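Local coordinates for extracellular sialidase/neuraminidase, putative (Aspergillus fumigatus, PDB 2XZJ), which probably hydrolyses glycosidic bonds of sialic acids, notably those of the deaminated sugar KDN, as an extracellular beta-propeller sialidase, at residues 38-43 with 336-341; 68-73 with 92-97; 229-234 with 278-283; 272-277 with 300-305. One frame throughout, in Å; residues are numbered along the deposited sequence.

Contact 1. Residues 38-43 with 336-341; sequences FRIPAV and GGYSSM. With KFN (2,6-anhydro-3-deoxy-D-glycero-D-galacto-non-2-enonic acid), chain E.
Tyr338 leans across to the strand 38-43, and much of its side chain finds partners there. CB rests on Pro41, 3.8 Å from CD, with the proline ring crossing the tyrosine at about a right angle. Beyond CG the ring runs alongside Ile40, whose CD1 sits over one face in a CH-pi contact, 3.8 Å from the ring centroid. The Arg39 guanidinium approaches over that same face but almost perpendicular to it, planes 89° apart, so that NH2 comes within 3.4 Å of CE1 of Tyr338; any cation-pi attraction is weak at this range. A bend at chi3 (56°) turns the arginine tip to the ligand, where NH1 and NH2 share a single carboxylate oxygen, O1B of KFN, with Arg39 NH2 at 2.8 Å. Glu354 forms a salt bridge to Arg39 NE. At the tyrosine tip, OH hydrogen-bonds to Glu229 OE2. Farther along, the two strands run side by side in the same direction with one direct hydrogen bond, Val43 N to Ser340 OG at 2.9 Å, and a bridge through water 1 between Val43 O and Met341 O. The chemistry is that of an anion site beside a tyrosine-glutamate pair, consistent with the pair known from sialidase active sites.

Contact 2. Residues 68-73 with 92-97; sequences INLVYK and REVVGS. With NA (sodium ion), chain C.
The Tyr72 ring lies in a shallow hollow shaped by Arg92 and Val94. Arg92 CB presses on the ring face, 3.4 Å from CE1 of Tyr72, and the extended arginine chain then runs on past the hydroxyl; Tyr72 OH bonds to Gly162 O and Arg92 NH1 to Asn163 OD1. Val94 meets the ring from another direction, its CG2 3.5 Å from Tyr72 CD1, and the two side chains cross at about a right angle. The ring reaches this hollow because CG stands between the backbone N and carbonyl carbon (chi1 75°). Val94 belongs to a classic beta bulge: with Val95 it faces Leu70, whose O receives Val94 N at 2.8 Å and Val95 N more weakly. Leu70 CD2 packs alongside Val94, and Leu70 CB against Val95 CG1 at 3.9 Å. Beyond the bulge the antiparallel pairing is regular: Val71 with Glu93 (non-hydrogen-bonded) and Tyr72 with Arg92 (hydrogen-bonded). At the far end Gly96 O binds a sodium ion at 2.4 Å, and water 2, Asn69, Asp67 and Gly98 are the other ligands. Strand 92-93 is the outermost of its four-stranded blade, paired to 68-74. Leu70, on strand 68-74, packs on Leu117 and Leu119 of strand 115-122 in the next blade, while Trp165 meets the Tyr72 ring edge-to-face.

Contact 3. Residues 229-234 with 278-283; sequences EGTIVQ and GSVLRY. With KFN (2,6-anhydro-3-deoxy-D-glycero-D-galacto-non-2-enonic acid), chain E.
Val280 carries CG1 between its own backbone N and carbonyl carbon (chi1 71°), which aims that methyl at the strand 232-234 and sets it 3.3 Å from Ile232 O. In Arg282, CG lies anti to the backbone N (chi1 174°) and the chain is extended as far as NE, so its guanidinium reaches the end of the other segment. Between these two lies Val233. Its CB touches Val280 CG1 at 3.7 Å, and its CG2 settles on the backbone of Arg282, 3.4 Å from Arg282 N, the valine and arginine side chains crossing at about a right angle. Thr231 closes the row on the other flank: its CG2 meets Gly278 O at 3.2 Å, and its OG1, hydrogen-bonded to Asn243 O, also touches Val280 CG1. At the arginine tip, NH1 donates to Gln234 O at 3.1 Å, coming from well above the carbonyl plane although the oxygen is close to the guanidinium plane; Gln234 runs alongside, its OE1 over one guanidinium face and bonded to Thr194 N, its NE2 to Gly238 O.

No backbone hydrogen bond joins the two segments. Water 4 takes on that work, donating to both Ile232 O and Val280 O, so two buried carbonyls are satisfied between the strands. The strands run nearly parallel, 16° apart with axes 6.7 Å from one another, as first strands of successive propeller blades do. Strand 232-234 pairs with 240-244 in its own blade, and strand 279-284 with 290-296 in the next.

Contact 4. Residues 272-277 with 300-305; sequences PDPACQ and TSRRAM. With KFN (2,6-anhydro-3-deoxy-D-glycero-D-galacto-non-2-enonic acid), chain E.
Arg302 extends past Cys276, its chain stretched from CG to NE, and Pro274 crosses its base. Cys276 SG lies over one face of the guanidinium, toward its rim, at 3.5 Å from Arg302 NE; an SG anti to the backbone N (chi1 -178°) puts the sulfur there. The Pro274 ring stands at about a right angle to the arginine, its CG 3.8 Å from Arg302 CG and 3.5 Å from Ser301 O. While the sulfur covers a face, the polar partners gather around the rim. NH2 donates to Ala275 O at 3.1 Å, in the carbonyl plane, and NE is taken up by water 5, which in turn donates to Pro274 O. The outer edge grips the ligand with two nearly straight bonds, Arg302 NH1 to KFN O1B at 3.0 Å and Arg302 NH2 to KFN O1A at 2.8 Å. The loop that presents Ala275 O is itself shaped by an Asx motif, Asp273 OD1 accepting from Cys276 N at 2.9 Å, and Arg252 makes a salt bridge to Asp273 OD2. A paired, end-on grip of the sugar carboxylate is what one arginine of the sialidase triad provides; Arg39 and Arg245, also bonded to the ligand, would complete such a trio, as in other sialidases.

In the fold
Contacts 1, 3 and 4 all touch the bound KFN. Contact 2 does not: its centre lies 15 Å from that of contact 1, and the Leu70 side chain is about 11 Å from the ligand. Arg39 NH2 of contact 1 and Arg302 NH1 of contact 4 stand 3.8 Å apart around the same carboxylate. Contact 1 meets contact 3 twice, through the probable hydrogen bond of Tyr338 with Glu229 and, away from the ligand, through Ser339 OG and Ser279 OG, 2.9 Å apart and probably hydrogen-bonded. Gln277 NE2 meets Ser339 O at 2.8 Å, joining 272-277 to 336-341. Contact 2 touches contact 1 through Phe38 CE1 and Val71 CG2, 3.6 Å apart, within the blade that also supplies Arg39.

Contact 1. Residues 38-43 with 336-341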
# COMPACT_ATOMS: atom_id res chain seq x y z
N PHE A 38 -3.13 -13.15 3.55
CA PHE A 38 -2.41 -12.08 2.87
C PHE A 38 -2.96 -10.73 3.31
O PHE A 38 -4.16 -10.53 3.28
CB PHE A 38 -2.49 -12.26 1.35
CG PHE A 38 -1.82 -13.52 0.86
CD1 PHE A 38 -0.44 -13.56 0.67
CD2 PHE A 38 -2.56 -14.69 0.64
CE1 PHE A 38 0.20 -14.73 0.24
CE2 PHE A 38 -1.94 -15.88 0.21
CZ PHE A 38 -0.55 -15.89 0.01
N ARG A 39 -2.08 -9.83 3.73
CA ARG A 39 -2.48 -8.48 4.13
C ARG A 39 -1.47 -7.45 3.60
O ARG A 39 -0.42 -7.79 3.02
CB ARG A 39 -2.59 -8.34 5.65
CG ARG A 39 -3.74 -9.07 6.32
CD ARG A 39 -4.09 -8.43 7.65
NE ARG A 39 -4.37 -7.02 7.42
CZ ARG A 39 -4.21 -6.05 8.30
NH1 ARG A 39 -3.77 -6.30 9.53
NH2 ARG A 39 -4.48 -4.80 7.93
N ILE A 40 -1.82 -6.17 3.77
CA ILE A 40 -0.88 -5.08 3.51
C ILE A 40 -0.42 -5.06 2.03
O ILE A 40 0.76 -5.33 1.71
CB ILE A 40 0.33 -5.08 4.53
CG1 ILE A 40 -0.10 -5.48 5.96
CG2 ILE A 40 1.06 -3.74 4.55
CD1 ILE A 40 -1.26 -4.66 6.57
N PRO A 41 -1.36 -4.74 1.10
CA PRO A 41 -1.06 -4.68 -0.33
C PRO A 41 -0.25 -3.46 -0.78
O PRO A 41 -0.26 -2.39 -0.14
CB PRO A 41 -2.47 -4.59 -0.96
CG PRO A 41 -3.29 -3.88 0.11
CD PRO A 41 -2.81 -4.56 1.35
N ALA A 42 0.46 -3.62 -1.89
CA ALA A 42 1.11 -2.50 -2.57
C ALA A 42 1.20 -2.84 -4.05
O ALA A 42 1.54 -3.97 -4.41
CB ALA A 42 2.48 -2.27 -2.01
N VAL A 43 0.92 -1.87 -4.90
CA VAL A 43 0.95 -2.13 -6.34
C VAL A 43 1.55 -0.97 -7.12
O VAL A 43 1.25 0.20 -6.84
CB VAL A 43 -0.46 -2.53 -6.88
CG1 VAL A 43 -1.49 -1.35 -6.76
CG2 VAL A 43 -0.37 -3.06 -8.33
N GLY A 336 -12.63 -4.93 2.50
CA GLY A 336 -12.34 -3.70 3.22
C GLY A 336 -11.14 -3.78 4.14
O GLY A 336 -10.93 -4.78 4.84
N GLY A 337 -10.36 -2.71 4.13
CA GLY A 337 -9.13 -2.58 4.91
C GLY A 337 -8.14 -1.77 4.08
O GLY A 337 -8.53 -0.87 3.33
N TYR A 338 -6.86 -2.12 4.20
CA TYR A 338 -5.75 -1.50 3.44
C TYR A 338 -5.95 -1.62 1.94
O TYR A 338 -6.57 -2.58 1.47
CB TYR A 338 -4.42 -2.18 3.82
CG TYR A 338 -3.87 -1.82 5.18
CD1 TYR A 338 -4.69 -1.74 6.30
CD2 TYR A 338 -2.50 -1.56 5.34
CE1 TYR A 338 -4.17 -1.39 7.56
CE2 TYR A 338 -1.98 -1.22 6.58
CZ TYR A 338 -2.82 -1.15 7.69
OH TYR A 338 -2.29 -0.82 8.91
N SER A 339 -5.37 -0.67 1.20
CA SER A 339 -5.53 -0.60 -0.25
C SER A 339 -4.29 0.01 -0.91
O SER A 339 -3.50 0.65 -0.23
CB SER A 339 -6.76 0.25 -0.60
OG SER A 339 -6.57 1.60 -0.24
N SER A 340 -4.15 -0.20 -2.22
CA SER A 340 -3.08 0.39 -3.04
C SER A 340 -3.63 0.53 -4.46
O SER A 340 -4.34 -0.35 -4.95
CB SER A 340 -1.82 -0.48 -3.04
OG SER A 340 -0.70 0.14 -3.68
N MET A 341 -3.31 1.66 -5.09
CA MET A 341 -3.69 1.91 -6.49
C MET A 341 -2.50 2.24 -7.41
O MET A 341 -1.51 2.86 -7.00
CB MET A 341 -4.71 3.05 -6.62
CG MET A 341 -6.03 2.87 -5.86
SD MET A 341 -7.03 4.38 -5.90
CE MET A 341 -6.10 5.44 -4.79
C1 KFN E . -3.79 -2.67 11.18
C3 KFN E . -1.57 -3.49 10.33
C4 KFN E . -0.03 -3.43 10.25
C5 KFN E . 0.55 -2.69 11.49
C6 KFN E . -0.26 -1.39 11.77
C7 KFN E . 0.19 -0.62 13.04
C8 KFN E . -0.46 0.77 13.16
C9 KFN E . -0.21 1.36 14.54
O5 KFN E . 1.95 -2.36 11.32
O1B KFN E . -4.34 -3.50 10.43
O1A KFN E . -4.38 -1.84 11.93
O4 KFN E . 0.48 -4.77 10.09
O6 KFN E . -1.68 -1.70 11.96
C2 KFN E . -2.28 -2.62 11.15
O7 KFN E . -0.21 -1.36 14.19
O8 KFN E . 0.04 1.66 12.17
O9 KFN E . 1.19 1.64 14.72
O HOH W 1 1.17 2.89 -7.29

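Contact 2. Residues 68-73 with 92-97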
# COMPACT_ATOMS: atom_id res chain seq x y z
N ILE A 68 6.41 -13.67 8.84
CA ILE A 68 5.72 -13.02 7.73
C ILE A 68 6.71 -12.78 6.61
O ILE A 68 7.78 -12.23 6.85
CB ILE A 68 5.06 -11.69 8.15
CG1 ILE A 68 3.95 -11.94 9.16
CG2 ILE A 68 4.52 -10.92 6.92
CD1 ILE A 68 3.50 -10.70 9.93
N ASN A 69 6.36 -13.22 5.41
CA ASN A 69 7.22 -13.05 4.24
C ASN A 69 6.67 -12.02 3.28
O ASN A 69 5.44 -11.88 3.16
CB ASN A 69 7.36 -14.39 3.49
CG ASN A 69 7.93 -15.48 4.38
OD1 ASN A 69 8.52 -15.20 5.43
ND2 ASN A 69 7.79 -16.73 3.94
N LEU A 70 7.58 -11.33 2.59
CA LEU A 70 7.16 -10.40 1.56
C LEU A 70 6.98 -11.10 0.23
O LEU A 70 7.96 -11.52 -0.41
CB LEU A 70 8.10 -9.19 1.45
CG LEU A 70 7.08 -8.14 1.00
CD1 LEU A 70 6.88 -7.01 2.00
CD2 LEU A 70 7.14 -7.66 -0.43
N VAL A 71 5.72 -11.20 -0.20
CA VAL A 71 5.37 -11.91 -1.43
C VAL A 71 4.93 -10.98 -2.55
O VAL A 71 4.69 -9.78 -2.33
CB VAL A 71 4.34 -13.07 -1.17
CG1 VAL A 71 4.98 -14.10 -0.23
CG2 VAL A 71 3.01 -12.56 -0.57
N TYR A 72 4.88 -11.53 -3.77
CA TYR A 72 4.40 -10.76 -4.90
C TYR A 72 3.95 -11.61 -6.06
O TYR A 72 4.24 -12.83 -6.12
CB TYR A 72 5.46 -9.76 -5.36
CG TYR A 72 6.62 -10.34 -6.12
CD1 TYR A 72 7.59 -11.10 -5.48
CD2 TYR A 72 6.77 -10.10 -7.49
CE1 TYR A 72 8.68 -11.61 -6.17
CE2 TYR A 72 7.86 -10.61 -8.19
CZ TYR A 72 8.81 -11.36 -7.53
OH TYR A 72 9.88 -11.87 -8.20
N LYS A 73 3.27 -10.96 -6.99
CA LYS A 73 2.87 -11.55 -8.25
C LYS A 73 3.10 -10.49 -9.32
O LYS A 73 2.92 -9.29 -9.07
CB LYS A 73 1.39 -11.93 -8.23
CG LYS A 73 0.99 -13.11 -7.34
CD LYS A 73 -0.36 -13.67 -7.79
CE LYS A 73 -0.79 -14.84 -6.94
NZ LYS A 73 -2.15 -15.38 -7.35
N ARG A 92 5.25 -15.38 -6.02
CA ARG A 92 6.69 -15.38 -5.81
C ARG A 92 7.06 -14.68 -4.48
O ARG A 92 6.19 -14.12 -3.78
CB ARG A 92 7.39 -14.69 -6.97
CG ARG A 92 7.30 -15.41 -8.31
CD ARG A 92 8.17 -14.67 -9.32
NE ARG A 92 8.03 -15.18 -10.67
CZ ARG A 92 8.63 -14.66 -11.74
NH1 ARG A 92 9.44 -13.63 -11.61
NH2 ARG A 92 8.43 -15.20 -12.94
N GLU A 93 8.35 -14.72 -4.15
CA GLU A 93 8.84 -14.15 -2.89
C GLU A 93 9.97 -13.16 -3.09
O GLU A 93 10.98 -13.46 -3.75
CB GLU A 93 9.33 -15.28 -1.98
CG GLU A 93 9.84 -14.78 -0.62
CD GLU A 93 10.18 -15.87 0.36
OE1 GLU A 93 11.24 -16.52 0.18
OE2 GLU A 93 9.40 -16.05 1.32
N VAL A 94 9.80 -11.97 -2.51
CA VAL A 94 10.87 -10.98 -2.48
C VAL A 94 11.89 -11.35 -1.39
O VAL A 94 13.11 -11.40 -1.65
CB VAL A 94 10.33 -9.53 -2.21
CG1 VAL A 94 11.49 -8.55 -2.03
CG2 VAL A 94 9.45 -9.07 -3.36
N VAL A 95 11.39 -11.55 -0.18
CA VAL A 95 12.23 -11.93 0.94
C VAL A 95 11.39 -12.66 1.99
O VAL A 95 10.27 -12.25 2.28
CB VAL A 95 12.95 -10.70 1.57
CG1 VAL A 95 11.95 -9.64 2.11
CG2 VAL A 95 13.93 -11.14 2.66
N GLY A 96 11.93 -13.77 2.50
CA GLY A 96 11.25 -14.48 3.60
C GLY A 96 12.15 -15.08 4.66
O GLY A 96 11.67 -15.89 5.48
N SER A 97 13.43 -14.68 4.68
CA SER A 97 14.44 -15.25 5.59
C SER A 97 14.11 -15.09 7.08
O SER A 97 13.69 -14.04 7.51
CB SER A 97 15.82 -14.65 5.29
OG SER A 97 15.79 -13.23 5.45
NA NA C . 9.98 -16.26 7.07
O HOH W 2 9.79 -13.99 7.68

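Contact 3. Residues 229-234 with 278-283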
# COMPACT_ATOMS: atom_id res chain seq x y z
N GLU A 229 1.45 5.56 9.51
CA GLU A 229 1.19 5.07 8.15
C GLU A 229 0.76 6.20 7.22
O GLU A 229 -0.39 6.64 7.26
CB GLU A 229 0.15 3.94 8.16
CG GLU A 229 0.64 2.67 8.85
CD GLU A 229 -0.38 1.55 8.78
OE1 GLU A 229 -1.59 1.84 8.57
OE2 GLU A 229 0.02 0.38 8.90
N GLY A 230 1.69 6.69 6.43
CA GLY A 230 1.44 7.86 5.60
C GLY A 230 1.28 7.52 4.13
O GLY A 230 1.74 6.45 3.67
N THR A 231 0.60 8.42 3.42
CA THR A 231 0.55 8.42 1.95
C THR A 231 1.07 9.75 1.43
O THR A 231 1.04 10.76 2.14
CB THR A 231 -0.86 8.15 1.39
OG1 THR A 231 -1.69 9.31 1.53
CG2 THR A 231 -1.53 6.95 2.07
N ILE A 232 1.57 9.75 0.21
CA ILE A 232 2.16 10.94 -0.39
C ILE A 232 1.67 11.02 -1.83
O ILE A 232 1.50 9.98 -2.52
CB ILE A 232 3.72 10.95 -0.30
CG1 ILE A 232 4.30 12.30 -0.74
CG2 ILE A 232 4.32 9.82 -1.14
CD1 ILE A 232 4.17 13.43 0.25
N VAL A 233 1.37 12.23 -2.27
CA VAL A 233 1.14 12.43 -3.70
C VAL A 233 1.60 13.82 -4.03
O VAL A 233 1.71 14.67 -3.15
CB VAL A 233 -0.35 12.17 -4.12
CG1 VAL A 233 -1.20 13.44 -4.02
CG2 VAL A 233 -0.40 11.61 -5.57
N GLN A 234 1.92 14.04 -5.29
CA GLN A 234 2.13 15.37 -5.79
C GLN A 234 0.80 15.87 -6.38
O GLN A 234 0.24 15.27 -7.29
CB GLN A 234 3.25 15.37 -6.84
CG GLN A 234 3.61 16.77 -7.32
CD GLN A 234 4.85 16.84 -8.20
OE1 GLN A 234 5.22 15.87 -8.90
NE2 GLN A 234 5.49 18.03 -8.20
N GLY A 278 -4.77 3.96 3.94
CA GLY A 278 -5.49 4.34 2.72
C GLY A 278 -4.46 4.47 1.59
O GLY A 278 -3.26 4.27 1.81
N SER A 279 -4.94 4.82 0.41
CA SER A 279 -4.06 5.03 -0.73
C SER A 279 -4.46 6.29 -1.52
O SER A 279 -5.61 6.76 -1.44
CB SER A 279 -4.03 3.78 -1.62
OG SER A 279 -5.33 3.44 -2.08
N VAL A 280 -3.49 6.84 -2.26
CA VAL A 280 -3.68 8.06 -3.07
C VAL A 280 -2.94 7.87 -4.42
O VAL A 280 -1.89 7.22 -4.47
CB VAL A 280 -3.24 9.36 -2.28
CG1 VAL A 280 -1.71 9.43 -2.10
CG2 VAL A 280 -3.77 10.66 -2.90
N LEU A 281 -3.51 8.39 -5.52
CA LEU A 281 -2.89 8.22 -6.84
C LEU A 281 -2.95 9.53 -7.62
O LEU A 281 -3.99 10.19 -7.66
CB LEU A 281 -3.58 7.10 -7.62
CG LEU A 281 -3.07 6.79 -9.03
CD1 LEU A 281 -1.66 6.20 -9.01
CD2 LEU A 281 -4.06 5.85 -9.76
N ARG A 282 -1.82 9.93 -8.18
CA ARG A 282 -1.78 11.02 -9.14
C ARG A 282 -2.21 10.46 -10.50
O ARG A 282 -1.51 9.65 -11.11
CB ARG A 282 -0.38 11.63 -9.21
CG ARG A 282 -0.18 12.70 -10.32
CD ARG A 282 1.25 13.26 -10.28
NE ARG A 282 1.53 14.24 -11.35
CZ ARG A 282 1.62 15.56 -11.19
NH1 ARG A 282 1.46 16.11 -9.99
NH2 ARG A 282 1.90 16.35 -12.23
N TYR A 283 -3.37 10.90 -10.98
CA TYR A 283 -3.90 10.34 -12.21
C TYR A 283 -3.43 11.03 -13.50
O TYR A 283 -3.04 10.34 -14.46
CB TYR A 283 -5.42 10.26 -12.16
CG TYR A 283 -5.98 9.38 -13.25
CD1 TYR A 283 -6.07 8.00 -13.07
CD2 TYR A 283 -6.38 9.91 -14.48
CE1 TYR A 283 -6.57 7.18 -14.07
CE2 TYR A 283 -6.87 9.08 -15.49
CZ TYR A 283 -6.96 7.72 -15.28
OH TYR A 283 -7.45 6.90 -16.26
C1 KFN E . -3.79 -2.67 11.18
C3 KFN E . -1.57 -3.49 10.33
C4 KFN E . -0.03 -3.43 10.25
C5 KFN E . 0.55 -2.69 11.49
C6 KFN E . -0.26 -1.39 11.77
C7 KFN E . 0.19 -0.62 13.04
C8 KFN E . -0.46 0.77 13.16
C9 KFN E . -0.21 1.36 14.54
O5 KFN E . 1.95 -2.36 11.32
O1B KFN E . -4.34 -3.50 10.43
O1A KFN E . -4.38 -1.84 11.93
O4 KFN E . 0.48 -4.77 10.09
O6 KFN E . -1.68 -1.70 11.96
C2 KFN E . -2.28 -2.62 11.15
O7 KFN E . -0.21 -1.36 14.19
O8 KFN E . 0.04 1.66 12.17
O9 KFN E . 1.19 1.64 14.72
O HOH W 3 -2.15 5.45 5.36
O HOH W 4 0.76 8.23 -4.55

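Contact 4. Residues 272-277 with 300-305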
# COMPACT_ATOMS: atom_id res chain seq x y z
N PRO A 272 -13.70 10.76 6.32
CA PRO A 272 -13.73 9.93 7.52
C PRO A 272 -12.84 8.71 7.33
O PRO A 272 -12.60 8.29 6.20
CB PRO A 272 -15.20 9.54 7.67
CG PRO A 272 -15.81 9.76 6.31
CD PRO A 272 -15.03 10.86 5.68
N ASP A 273 -12.34 8.17 8.43
CA ASP A 273 -11.40 7.06 8.40
C ASP A 273 -11.46 6.37 9.74
O ASP A 273 -11.60 7.05 10.77
CB ASP A 273 -9.99 7.55 8.14
CG ASP A 273 -8.99 6.41 7.97
OD1 ASP A 273 -8.43 5.95 9.00
OD2 ASP A 273 -8.78 5.96 6.83
N PRO A 274 -11.40 5.02 9.75
CA PRO A 274 -11.61 4.26 10.98
C PRO A 274 -10.31 3.93 11.70
O PRO A 274 -10.27 2.97 12.48
CB PRO A 274 -12.25 2.98 10.47
CG PRO A 274 -11.54 2.74 9.14
CD PRO A 274 -11.34 4.13 8.57
N ALA A 275 -9.27 4.73 11.48
CA ALA A 275 -7.89 4.40 11.88
C ALA A 275 -7.42 3.18 11.08
O ALA A 275 -7.25 2.08 11.60
CB ALA A 275 -7.76 4.16 13.39
N CYS A 276 -7.27 3.39 9.78
CA CYS A 276 -6.78 2.35 8.89
C CYS A 276 -5.90 3.00 7.82
O CYS A 276 -5.96 4.22 7.63
CB CYS A 276 -7.98 1.63 8.27
SG CYS A 276 -7.64 0.23 7.13
N GLN A 277 -5.06 2.22 7.14
CA GLN A 277 -4.30 2.72 5.99
C GLN A 277 -5.25 3.07 4.82
O GLN A 277 -6.41 2.58 4.74
CB GLN A 277 -3.22 1.67 5.63
CG GLN A 277 -2.34 1.94 4.40
CD GLN A 277 -2.92 1.36 3.10
OE1 GLN A 277 -4.11 1.08 3.00
NE2 GLN A 277 -2.06 1.17 2.09
N THR A 300 -15.91 4.20 11.89
CA THR A 300 -15.96 3.00 12.74
C THR A 300 -15.55 1.69 12.07
O THR A 300 -15.02 0.79 12.73
CB THR A 300 -17.36 2.82 13.35
OG1 THR A 300 -18.33 2.63 12.30
CG2 THR A 300 -17.72 4.04 14.20
N SER A 301 -15.78 1.58 10.76
CA SER A 301 -15.66 0.30 10.08
C SER A 301 -14.69 0.34 8.90
O SER A 301 -14.61 1.34 8.19
CB SER A 301 -17.03 -0.18 9.60
OG SER A 301 -16.91 -1.25 8.68
N ARG A 302 -13.99 -0.78 8.68
CA ARG A 302 -13.10 -0.89 7.52
C ARG A 302 -13.82 -1.42 6.29
O ARG A 302 -13.19 -1.64 5.27
CB ARG A 302 -11.87 -1.75 7.82
CG ARG A 302 -10.87 -1.02 8.71
CD ARG A 302 -9.76 -1.95 9.15
NE ARG A 302 -8.87 -1.26 10.07
CZ ARG A 302 -7.63 -1.66 10.36
NH1 ARG A 302 -7.13 -2.75 9.78
NH2 ARG A 302 -6.90 -0.97 11.22
N ARG A 303 -15.14 -1.61 6.39
CA ARG A 303 -15.92 -2.23 5.32
C ARG A 303 -16.70 -1.20 4.52
O ARG A 303 -17.79 -1.49 4.02
CB ARG A 303 -16.89 -3.27 5.92
CG ARG A 303 -16.21 -4.49 6.51
CD ARG A 303 -17.24 -5.49 7.01
NE ARG A 303 -16.63 -6.58 7.76
CZ ARG A 303 -17.27 -7.71 8.08
NH1 ARG A 303 -18.53 -7.89 7.71
NH2 ARG A 303 -16.64 -8.67 8.76
N ALA A 304 -16.15 0.01 4.42
CA ALA A 304 -16.81 1.10 3.72
C ALA A 304 -15.93 1.66 2.60
O ALA A 304 -15.84 2.88 2.44
CB ALA A 304 -17.20 2.20 4.71
N MET A 305 -15.28 0.78 1.83
CA MET A 305 -14.32 1.22 0.80
C MET A 305 -14.96 2.16 -0.21
O MET A 305 -16.07 1.91 -0.68
CB MET A 305 -13.69 0.01 0.10
CG MET A 305 -12.93 -0.91 1.03
SD MET A 305 -11.71 -0.10 2.09
CE MET A 305 -10.57 0.57 0.86
C1 KFN E . -3.79 -2.67 11.18
C3 KFN E . -1.57 -3.49 10.33
C4 KFN E . -0.03 -3.43 10.25
C5 KFN E . 0.55 -2.69 11.49
C6 KFN E . -0.26 -1.39 11.77
C7 KFN E . 0.19 -0.62 13.04
C8 KFN E . -0.46 0.77 13.16
C9 KFN E . -0.21 1.36 14.54
O5 KFN E . 1.95 -2.36 11.32
O1B KFN E . -4.34 -3.50 10.43
O1A KFN E . -4.38 -1.84 11.93
O4 KFN E . 0.48 -4.77 10.09
O6 KFN E . -1.68 -1.70 11.96
C2 KFN E . -2.28 -2.62 11.15
O7 KFN E . -0.21 -1.36 14.19
O8 KFN E . 0.04 1.66 12.17
O9 KFN E . 1.19 1.64 14.72
O HOH W 5 -10.14 0.29 12.05